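Local coordinates for protein putative aminopeptidase (Leishmania major, PDB 5NTH) that binds manganese and the inhibitor actinonin, and probably removes N-terminal residues from peptides as an M17 leucyl aminopeptidase, at residues A[421-426]-A[513-518]; A[296-301]-A[319-324]. All blocks are in the same frame, centred on the assembly; numbering follows the deposited sequence.

Contact 1: A[421-426]-A[513-518]. With BB2 (actinonin), chain E.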
loop_
_atom_site.group_PDB
_atom_site.type_symbol
_atom_site.label_atom_id
_atom_site.label_comp_id
_atom_site.label_asym_id
_atom_site.label_seq_id
_atom_site.Cartn_x
_atom_site.Cartn_y
_atom_site.Cartn_z
ATOM N N GLY A 421 9.892 3.900 -16.428
ATOM C CA GLY A 421 9.813 2.489 -16.052
ATOM C C GLY A 421 8.965 1.637 -16.987
ATOM O O GLY A 421 9.103 0.409 -17.027
ATOM N N ALA A 422 8.075 2.270 -17.740
ATOM C CA ALA A 422 7.274 1.562 -18.713
ATOM C C ALA A 422 8.186 0.886 -19.736
ATOM O O ALA A 422 7.930 -0.254 -20.196
ATOM C CB ALA A 422 6.310 2.521 -19.382
ATOM N N GLN A 423 9.274 1.578 -20.057
ATOM C CA GLN A 423 10.334 1.020 -20.877
ATOM C C GLN A 423 10.718 -0.381 -20.472
ATOM O O GLN A 423 10.744 -1.265 -21.318
ATOM C CB GLN A 423 11.558 1.923 -20.833
ATOM C CG GLN A 423 12.717 1.491 -21.730
ATOM C CD GLN A 423 13.768 0.680 -20.968
ATOM O OE1 GLN A 423 14.444 1.191 -20.066
ATOM N NE2 GLN A 423 13.889 -0.607 -21.316
ATOM N N GLY A 424 11.029 -0.588 -19.190
ATOM C CA GLY A 424 11.422 -1.916 -18.702
ATOM C C GLY A 424 10.339 -2.977 -18.906
ATOM O O GLY A 424 10.617 -4.124 -19.289
ATOM N N VAL A 425 9.092 -2.581 -18.684
ATOM C CA VAL A 425 7.963 -3.478 -18.857
ATOM C C VAL A 425 7.812 -3.845 -20.342
ATOM O O VAL A 425 7.493 -4.972 -20.704
ATOM C CB VAL A 425 6.682 -2.810 -18.333
ATOM C CG1 VAL A 425 5.469 -3.724 -18.534
ATOM C CG2 VAL A 425 6.839 -2.410 -16.854
ATOM N N ALA A 426 8.049 -2.865 -21.195
ATOM C CA ALA A 426 7.957 -3.029 -22.647
ATOM C C ALA A 426 9.000 -3.972 -23.220
ATOM O O ALA A 426 8.659 -5.011 -23.796
ATOM C CB ALA A 426 8.103 -1.669 -23.315
ATOM N N MET A 513 16.232 4.710 -22.560
ATOM C CA MET A 513 17.193 3.727 -22.079
ATOM C C MET A 513 17.287 3.741 -20.563
ATOM O O MET A 513 18.351 3.717 -20.001
ATOM C CB MET A 513 18.567 3.894 -22.764
ATOM C CG MET A 513 18.950 5.272 -23.258
ATOM S SD MET A 513 19.219 6.420 -21.929
ATOM C CE MET A 513 20.918 5.968 -21.557
ATOM N N ALA A 514 16.148 3.722 -19.901
ATOM C CA ALA A 514 16.144 3.789 -18.444
ATOM C C ALA A 514 16.843 2.586 -17.754
ATOM O O ALA A 514 17.721 2.793 -16.933
ATOM C CB ALA A 514 14.726 3.958 -17.942
ATOM N N TYR A 515 16.465 1.358 -18.108
ATOM C CA TYR A 515 17.081 0.144 -17.556
ATOM C C TYR A 515 18.455 -0.257 -18.162
ATOM O O TYR A 515 19.346 -0.634 -17.425
ATOM C CB TYR A 515 16.075 -1.027 -17.543
ATOM C CG TYR A 515 15.000 -0.733 -16.542
ATOM C CD1 TYR A 515 13.928 0.114 -16.861
ATOM C CD2 TYR A 515 15.103 -1.181 -15.233
ATOM C CE1 TYR A 515 12.984 0.458 -15.912
ATOM C CE2 TYR A 515 14.149 -0.836 -14.281
ATOM C CZ TYR A 515 13.093 -0.015 -14.622
ATOM O OH TYR A 515 12.148 0.315 -13.670
ATOM N N PRO A 516 18.648 -0.149 -19.488
ATOM C CA PRO A 516 19.970 -0.536 -20.059
ATOM C C PRO A 516 21.182 0.324 -19.615
ATOM O O PRO A 516 22.336 -0.101 -19.755
ATOM C CB PRO A 516 19.751 -0.420 -21.572
ATOM C CG PRO A 516 18.277 -0.356 -21.771
ATOM C CD PRO A 516 17.686 0.233 -20.531
ATOM N N THR A 517 20.899 1.502 -19.061
ATOM C CA THR A 517 21.911 2.426 -18.634
ATOM C C THR A 517 22.705 1.938 -17.424
ATOM O O THR A 517 23.735 2.503 -17.113
ATOM C CB THR A 517 21.281 3.781 -18.260
ATOM O OG1 THR A 517 22.201 4.834 -18.506
ATOM C CG2 THR A 517 20.859 3.846 -16.755
ATOM N N SER A 518 22.185 0.956 -16.706
ATOM C CA SER A 518 22.857 0.430 -15.539
ATOM C C SER A 518 22.488 -0.994 -15.282
ATOM O O SER A 518 21.481 -1.482 -15.747
ATOM C CB SER A 518 22.544 1.229 -14.266
ATOM O OG SER A 518 21.354 0.786 -13.631
HETATM C C5 BB2 E . 10.032 7.449 -14.321
HETATM C C3 BB2 E . 10.643 8.775 -13.981
HETATM O O4 BB2 E . 10.630 9.106 -12.829
HETATM N N1 BB2 E . 11.220 9.532 -14.904
HETATM O O2 BB2 E . 11.819 10.755 -14.524
HETATM C C6 BB2 E . 8.535 7.494 -14.039
HETATM C C12 BB2 E . 8.079 6.092 -13.789
HETATM O O13 BB2 E . 7.774 5.421 -14.737
HETATM C C7 BB2 E . 7.812 8.143 -15.226
HETATM C C8 BB2 E . 6.292 8.161 -15.102
HETATM C C9 BB2 E . 5.816 9.095 -13.999
HETATM C C10 BB2 E . 4.889 8.381 -13.029
HETATM C C11 BB2 E . 3.525 8.140 -13.650
HETATM N N14 BB2 E . 8.048 5.625 -12.548
HETATM C C15 BB2 E . 7.648 4.250 -12.266
HETATM C C16 BB2 E . 8.485 3.633 -11.121
HETATM C C18 BB2 E . 7.730 2.637 -10.227
HETATM C C17 BB2 E . 9.757 2.970 -11.685
HETATM C C19 BB2 E . 6.146 4.196 -12.116
HETATM O O20 BB2 E . 5.536 3.779 -13.080
HETATM N N21 BB2 E . 5.500 4.582 -10.993
HETATM C C22 BB2 E . 4.190 4.009 -10.653
HETATM C C23 BB2 E . 5.886 5.537 -9.943
HETATM C C24 BB2 E . 5.043 5.212 -8.709
HETATM C C25 BB2 E . 4.049 4.146 -9.128
HETATM C C26 BB2 E . 3.129 4.846 -11.384
HETATM O O27 BB2 E . 3.199 4.675 -12.807
#
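Ala514 meets Gln423 first: its CB lies 3.5 Å from Gln423 OE1. The next residue, Tyr515, makes the polar link. Its backbone N donates to Gln423 OE1 at 2.8 Å, and the bond is almost straight (176° at the hydrogen). The donor lies in the plane of the amide carbonyl. Gln423 reaches across because its CG is anti to the backbone N (chi1 -176°), while a bend at chi2 turns the amide toward the loop. The amide nitrogen, NE2, makes a weak hydrogen bond to the backbone O of Gly428. The Tyr515 ring passes along the start of helix 422-427. Gly421 CA sits at the ring edge, 3.8 Å from Tyr515 CE1. Gly424 CA comes 3.7 Å from Tyr515 CD1. Pro516 approaches Gln423 from the opposite direction, with its CD 3.4 Å from Gln423 OE1. A type I turn runs from Tyr515 to Ser518. On the other segment, Gly421 N donates to actinonin O13 at 3.1 Å, and Ala422 and Val425 pack on a second subunit. Through Gly421 the contact adjoins the actinonin pocket of the M17 catalytic domain, beside a subunit interface.

Contact 2: A[296-301]-A[319-324]; sequences VGKGIV and KTDMGG. With MN (manganese (II) ion), chain C; BB2 (actinonin), chain E.
Lys298 and Asp321 join in a buried metal-site contact, between the end of strand 291-300 and the turn leading into helix 323-341. Both bind one manganese ion, through Lys298 NZ at 2.0 Å and Asp321 OD2 at 1.9 Å. The lysine chain is extended, with CG anti to the backbone N (chi1 176°), which carries NZ to the metal. The hydroxamate O2 of actinonin binds the same ion at 1.9 Å, and Glu390 and Asp303 also belong to the site. This is part of the two-manganese active site of the M17 catalytic domain, with a second manganese nearby. Asp321 OD1 is hydrogen-bonded to Thr418 OG1, which helps to fix the turn of the carboxylate. Ile300 lies alongside Asp321, its CG2 3.6 Å from Asp321 OD2. The backbones come closest at Gly299 and Met322, whose CA atoms are 4.0 Å apart; Met322 CB rests against Gly299 CA. Ile300 N makes only a weak bond to Asp321 O. Met322 is the N-cap residue of the helix, and its CA lies 3.4 Å from Lys298 O in a CA-H...O contact. One water donates to Lys298 O and accepts from Gly324 N, bridging strand and helix start.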
loop_
_atom_site.group_PDB
_atom_site.type_symbol
_atom_site.label_atom_id
_atom_site.label_comp_id
_atom_site.label_asym_id
_atom_site.label_seq_id
_atom_site.Cartn_x
_atom_site.Cartn_y
_atom_site.Cartn_z
ATOM N N VAL A 296 20.071 15.188 -28.413
ATOM C CA VAL A 296 19.536 15.763 -27.163
ATOM C C VAL A 296 19.398 14.698 -26.092
ATOM O O VAL A 296 18.900 13.605 -26.345
ATOM C CB VAL A 296 18.153 16.411 -27.363
ATOM C CG1 VAL A 296 17.710 17.163 -26.119
ATOM C CG2 VAL A 296 18.163 17.372 -28.541
ATOM N N GLY A 297 19.817 15.039 -24.880
ATOM C CA GLY A 297 19.817 14.083 -23.789
ATOM C C GLY A 297 19.334 14.626 -22.471
ATOM O O GLY A 297 19.611 15.788 -22.125
ATOM N N LYS A 298 18.628 13.763 -21.738
ATOM C CA LYS A 298 18.134 14.071 -20.406
ATOM C C LYS A 298 19.311 14.065 -19.442
ATOM O O LYS A 298 19.890 13.010 -19.177
ATOM C CB LYS A 298 17.052 13.053 -19.986
ATOM C CG LYS A 298 16.498 13.178 -18.557
ATOM C CD LYS A 298 15.367 12.180 -18.309
ATOM C CE LYS A 298 15.269 11.734 -16.853
ATOM N NZ LYS A 298 13.929 11.266 -16.368
ATOM N N GLY A 299 19.669 15.252 -18.953
ATOM C CA GLY A 299 20.670 15.425 -17.903
ATOM C C GLY A 299 20.071 15.722 -16.523
ATOM O O GLY A 299 20.449 16.705 -15.860
ATOM N N ILE A 300 19.151 14.883 -16.063
ATOM C CA ILE A 300 18.612 15.054 -14.718
ATOM C C ILE A 300 19.613 14.408 -13.776
ATOM O O ILE A 300 19.717 13.179 -13.704
ATOM C CB ILE A 300 17.183 14.503 -14.586
ATOM C CG1 ILE A 300 16.212 15.365 -15.406
ATOM C CG2 ILE A 300 16.735 14.426 -13.140
ATOM C CD1 ILE A 300 16.081 16.824 -14.995
ATOM N N VAL A 301 20.382 15.257 -13.095
ATOM C CA VAL A 301 21.510 14.783 -12.281
ATOM C C VAL A 301 21.059 14.024 -11.042
ATOM O O VAL A 301 21.744 13.106 -10.567
ATOM C CB VAL A 301 22.481 15.903 -11.889
ATOM C CG1 VAL A 301 23.139 16.449 -13.151
ATOM C CG2 VAL A 301 21.808 16.986 -11.040
ATOM N N LYS A 319 20.804 8.923 -9.415
ATOM C CA LYS A 319 22.143 9.136 -9.855
ATOM C C LYS A 319 22.248 9.034 -11.357
ATOM O O LYS A 319 22.888 9.800 -11.984
ATOM C CB LYS A 319 22.920 7.981 -9.286
ATOM C CG LYS A 319 24.348 8.176 -8.912
ATOM C CD LYS A 319 24.976 6.813 -8.940
ATOM C CE LYS A 319 25.699 6.452 -7.670
ATOM N NZ LYS A 319 26.424 5.155 -7.771
ATOM N N THR A 320 21.629 8.022 -11.897
ATOM C CA THR A 320 21.767 7.633 -13.270
ATOM C C THR A 320 20.754 8.263 -14.168
ATOM O O THR A 320 20.746 8.004 -15.361
ATOM C CB THR A 320 21.618 6.104 -13.440
ATOM O OG1 THR A 320 20.264 5.686 -13.204
ATOM C CG2 THR A 320 22.592 5.365 -12.512
ATOM N N ASP A 321 19.898 9.101 -13.610
ATOM C CA ASP A 321 18.912 9.752 -14.415
ATOM C C ASP A 321 19.511 10.824 -15.368
ATOM O O ASP A 321 18.758 11.481 -16.109
ATOM C CB ASP A 321 17.813 10.329 -13.519
ATOM C CG ASP A 321 16.400 10.165 -14.121
ATOM O OD1 ASP A 321 16.088 9.082 -14.671
ATOM O OD2 ASP A 321 15.593 11.118 -14.017
ATOM N N MET A 322 20.843 11.006 -15.354
ATOM C CA MET A 322 21.523 11.792 -16.407
ATOM C C MET A 322 22.231 10.928 -17.485
ATOM O O MET A 322 23.055 11.425 -18.261
ATOM C CB MET A 322 22.432 12.876 -15.830
ATOM C CG MET A 322 23.291 12.483 -14.651
ATOM S SD MET A 322 24.313 11.045 -14.990
ATOM C CE MET A 322 25.647 11.763 -15.945
ATOM N N GLY A 323 21.825 9.662 -17.576
ATOM C CA GLY A 323 22.385 8.700 -18.508
ATOM C C GLY A 323 22.202 9.029 -19.978
ATOM O O GLY A 323 23.137 8.915 -20.751
ATOM N N GLY A 324 20.995 9.406 -20.371
ATOM C CA GLY A 324 20.745 9.775 -21.744
ATOM C C GLY A 324 21.676 10.876 -22.150
ATOM O O GLY A 324 22.290 10.815 -23.190
HETATM MN MN MN C . 13.743 11.067 -14.387
HETATM C C5 BB2 E . 10.032 7.449 -14.321
HETATM C C3 BB2 E . 10.643 8.775 -13.981
HETATM O O4 BB2 E . 10.630 9.106 -12.829
HETATM N N1 BB2 E . 11.220 9.532 -14.904
HETATM O O2 BB2 E . 11.819 10.755 -14.524
HETATM C C6 BB2 E . 8.535 7.494 -14.039
HETATM C C12 BB2 E . 8.079 6.092 -13.789
HETATM O O13 BB2 E . 7.774 5.421 -14.737
HETATM C C7 BB2 E . 7.812 8.143 -15.226
HETATM C C8 BB2 E . 6.292 8.161 -15.102
HETATM C C9 BB2 E . 5.816 9.095 -13.999
HETATM C C10 BB2 E . 4.889 8.381 -13.029
HETATM C C11 BB2 E . 3.525 8.140 -13.650
HETATM N N14 BB2 E . 8.048 5.625 -12.548
HETATM C C15 BB2 E . 7.648 4.250 -12.266
HETATM C C16 BB2 E . 8.485 3.633 -11.121
HETATM C C18 BB2 E . 7.730 2.637 -10.227
HETATM C C17 BB2 E . 9.757 2.970 -11.685
HETATM C C19 BB2 E . 6.146 4.196 -12.116
HETATM O O20 BB2 E . 5.536 3.779 -13.080
HETATM N N21 BB2 E . 5.500 4.582 -10.993
HETATM C C22 BB2 E . 4.190 4.009 -10.653
HETATM C C23 BB2 E . 5.886 5.537 -9.943
HETATM C C24 BB2 E . 5.043 5.212 -8.709
HETATM C C25 BB2 E . 4.049 4.146 -9.128
HETATM C C26 BB2 E . 3.129 4.846 -11.384
HETATM O O27 BB2 E . 3.199 4.675 -12.807
HETATM O O HOH W 1 18.730 10.262 -18.862
#

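In the fold
Both contacts are buried in the catalytic domain, and both touch actinonin. Contact 2 lies deeper, with its centre about 10 Å from that of the chain, against about 14 Å for contact 1. Its chemistry is metal coordination, with a bridging water beside it. Contact 1 has a side-chain amide, a ring and a backbone N-H instead. It gives one backbone hydrogen bond to a peptide carbonyl of the inhibitor, whereas contact 2 shares a metal with its hydroxamate. They hold different elements, yet strand 291-300 and the strands leading to both segments of contact 1 belong to one central sheet. The contacts also pack directly: Met513 CE is 3.6 Å from Gly324 N. Contact 1 borders the second subunit; contact 2 approaches the third through Lys319.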